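Local coordinates for hydrogenase expression/formation protein HypE (Desulfovibrio vulgaris subsp. vulgaris, PDB 2Z1U) that binds ATP and magnesium and, as a HypE-family protein of the PurM-like superfamily, probably serves in the maturation of hydrogenases, at residues G159-I168 with I233-V243. Residues are numbered along the deposited sequence; the frame is centred on the assembly and turned at random.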
# COMPACT_ATOMS: atom_id res chain seq x y z
N GLY A 159 2.40 -17.21 -13.61
CA GLY A 159 2.65 -16.79 -15.00
C GLY A 159 3.55 -17.73 -15.79
O GLY A 159 3.44 -17.81 -17.02
N ASP A 160 4.41 -18.45 -15.08
CA ASP A 160 5.37 -19.37 -15.70
C ASP A 160 4.87 -20.82 -15.87
O ASP A 160 5.66 -21.71 -16.23
CB ASP A 160 6.72 -19.32 -14.96
CG ASP A 160 6.67 -19.90 -13.55
OD1 ASP A 160 5.57 -20.21 -13.03
OD2 ASP A 160 7.75 -20.03 -12.94
N ARG A 161 3.58 -21.05 -15.66
CA ARG A 161 3.03 -22.42 -15.67
C ARG A 161 2.17 -22.80 -16.89
O ARG A 161 1.62 -23.92 -16.93
CB ARG A 161 2.28 -22.69 -14.35
CG ARG A 161 3.19 -22.71 -13.12
CD ARG A 161 2.49 -23.31 -11.87
NE ARG A 161 2.09 -24.69 -12.12
CZ ARG A 161 0.87 -25.19 -11.90
NH1 ARG A 161 -0.10 -24.44 -11.38
NH2 ARG A 161 0.63 -26.47 -12.21
N ALA A 162 2.07 -21.91 -17.88
CA ALA A 162 1.40 -22.24 -19.13
C ALA A 162 2.24 -23.28 -19.87
O ALA A 162 3.45 -23.12 -20.01
CB ALA A 162 1.20 -21.01 -20.00
N ARG A 163 1.60 -24.36 -20.31
CA ARG A 163 2.31 -25.45 -20.96
C ARG A 163 1.63 -25.85 -22.28
O ARG A 163 0.43 -25.60 -22.45
CB ARG A 163 2.46 -26.64 -19.98
CG ARG A 163 1.20 -27.49 -19.78
CD ARG A 163 1.55 -28.95 -19.40
NE ARG A 163 0.42 -29.88 -19.47
CZ ARG A 163 -0.14 -30.50 -18.43
NH1 ARG A 163 0.31 -30.29 -17.20
NH2 ARG A 163 -1.16 -31.34 -18.61
N PRO A 164 2.40 -26.42 -23.24
CA PRO A 164 1.84 -26.88 -24.52
C PRO A 164 0.54 -27.68 -24.37
O PRO A 164 0.46 -28.57 -23.52
CB PRO A 164 2.95 -27.77 -25.10
CG PRO A 164 4.22 -27.17 -24.54
CD PRO A 164 3.87 -26.59 -23.19
N GLY A 165 -0.45 -27.35 -25.18
CA GLY A 165 -1.75 -28.02 -25.14
C GLY A 165 -2.80 -27.37 -24.25
O GLY A 165 -3.98 -27.74 -24.31
N ASP A 166 -2.38 -26.40 -23.43
CA ASP A 166 -3.29 -25.65 -22.55
C ASP A 166 -4.30 -24.83 -23.36
O ASP A 166 -3.95 -24.26 -24.39
CB ASP A 166 -2.51 -24.70 -21.65
CG ASP A 166 -1.86 -25.39 -20.46
OD1 ASP A 166 -2.05 -26.62 -20.27
OD2 ASP A 166 -1.17 -24.69 -19.70
N ALA A 167 -5.54 -24.78 -22.88
CA ALA A 167 -6.52 -23.87 -23.44
C ALA A 167 -6.34 -22.49 -22.82
O ALA A 167 -5.88 -22.37 -21.68
CB ALA A 167 -7.93 -24.39 -23.19
N ILE A 168 -6.66 -21.44 -23.57
CA ILE A 168 -6.64 -20.08 -23.05
C ILE A 168 -8.07 -19.62 -23.06
O ILE A 168 -8.71 -19.59 -24.11
CB ILE A 168 -5.78 -19.10 -23.91
CG1 ILE A 168 -4.35 -19.62 -24.07
CG2 ILE A 168 -5.77 -17.70 -23.27
CD1 ILE A 168 -3.50 -18.82 -25.09
N ILE A 233 2.67 -13.82 -20.05
CA ILE A 233 2.53 -15.24 -19.77
C ILE A 233 3.38 -16.05 -20.76
O ILE A 233 4.16 -16.92 -20.36
CB ILE A 233 1.06 -15.68 -19.81
CG1 ILE A 233 0.27 -15.04 -18.64
CG2 ILE A 233 0.95 -17.20 -19.89
CD1 ILE A 233 -1.24 -14.91 -18.90
N ALA A 234 3.25 -15.77 -22.06
CA ALA A 234 4.10 -16.44 -23.05
C ALA A 234 5.59 -16.33 -22.70
O ALA A 234 6.33 -17.31 -22.79
CB ALA A 234 3.80 -15.93 -24.46
N GLY A 235 6.03 -15.13 -22.29
CA GLY A 235 7.42 -14.89 -21.89
C GLY A 235 7.85 -15.63 -20.63
O GLY A 235 8.91 -16.26 -20.62
N GLN A 236 7.03 -15.58 -19.59
CA GLN A 236 7.31 -16.27 -18.33
C GLN A 236 7.29 -17.78 -18.52
O GLN A 236 8.05 -18.50 -17.89
CB GLN A 236 6.30 -15.89 -17.24
CG GLN A 236 6.43 -14.46 -16.73
CD GLN A 236 5.58 -14.20 -15.50
OE1 GLN A 236 6.11 -14.08 -14.40
NE2 GLN A 236 4.28 -14.07 -15.69
N SER A 237 6.38 -18.27 -19.36
CA SER A 237 6.26 -19.70 -19.61
C SER A 237 7.15 -20.18 -20.76
O SER A 237 7.23 -21.38 -21.03
CB SER A 237 4.80 -20.09 -19.87
OG SER A 237 3.98 -19.74 -18.77
N GLN A 238 7.81 -19.25 -21.43
CA GLN A 238 8.66 -19.59 -22.60
C GLN A 238 7.92 -20.45 -23.62
O GLN A 238 8.39 -21.51 -24.03
CB GLN A 238 9.98 -20.22 -22.16
CG GLN A 238 10.90 -19.23 -21.45
CD GLN A 238 11.39 -18.15 -22.39
OE1 GLN A 238 12.19 -18.43 -23.29
NE2 GLN A 238 10.92 -16.92 -22.20
N ALA A 239 6.75 -19.97 -24.00
CA ALA A 239 5.90 -20.66 -24.95
C ALA A 239 5.31 -19.62 -25.88
O ALA A 239 5.62 -18.44 -25.77
CB ALA A 239 4.80 -21.42 -24.21
N VAL A 240 4.46 -20.06 -26.79
CA VAL A 240 3.79 -19.12 -27.67
C VAL A 240 2.28 -19.27 -27.50
O VAL A 240 1.76 -20.39 -27.43
CB VAL A 240 4.33 -19.16 -29.16
CG1 VAL A 240 5.19 -20.41 -29.44
CG2 VAL A 240 3.25 -18.95 -30.19
N CYS A 241 1.60 -18.14 -27.35
CA CYS A 241 0.15 -18.14 -27.23
C CYS A 241 -0.45 -17.93 -28.61
O CYS A 241 -0.04 -17.02 -29.34
CB CYS A 241 -0.32 -17.06 -26.24
SG CYS A 241 0.16 -17.40 -24.53
N HIS A 242 -1.37 -18.82 -28.98
CA HIS A 242 -2.10 -18.69 -30.24
C HIS A 242 -3.56 -18.35 -29.94
O HIS A 242 -4.22 -19.06 -29.20
CB HIS A 242 -2.00 -19.98 -31.07
CG HIS A 242 -0.67 -20.15 -31.74
ND1 HIS A 242 -0.46 -19.82 -33.07
CD2 HIS A 242 0.53 -20.59 -31.27
CE1 HIS A 242 0.81 -20.06 -33.38
NE2 HIS A 242 1.42 -20.52 -32.31
N VAL A 243 -4.03 -17.26 -30.51
CA VAL A 243 -5.34 -16.71 -30.20
C VAL A 243 -6.16 -16.53 -31.48
O VAL A 243 -5.60 -16.27 -32.55
CB VAL A 243 -5.18 -15.39 -29.40
CG1 VAL A 243 -6.31 -14.40 -29.69
CG2 VAL A 243 -5.15 -15.72 -27.89
O HOH W 1 5.64 -23.63 -21.38
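A single serine hydroxyl, on the last turn of helix 225-237, ties down the loop that leads into strand 167-170: Ser237 OG donates to Gly159 O at 2.7 Å and accepts from Ala162 N at 3.0 Å. This joins two parts of the C-terminal AIR synthase-related domain just where the helix ends in a Schellman motif, with Gln238 at positive phi and Ala239 N bonded to Ala234 O. OG lies beside its own backbone N and anti to the carbonyl carbon (chi1 -59°), which places it between Gly159 O and Ala162 N. The donor stands 19° off the plane of the Gly159 carbonyl; the hydrogen bond from Ala162 N to Ser237 OG is bent, 137° at the hydrogen. A water within hydrogen-bonding distance of both Ala162 O and Ser237 O probably links them. Next to the serine, the methyl of Ala162 packs against Ile233 CG2, and both side chains also touch Ile277 of strand 275-278. A type II turn from Arg163 to Asp166, in which Arg163 N meets Asp166 OD2 from above the carboxylate plane, leads toward strand 167-170. Strands 167-170 and 240-244 flank strand 300-306 in the sheet, and across it Ile168 CD1 reaches Cys241 CB at 3.8 Å.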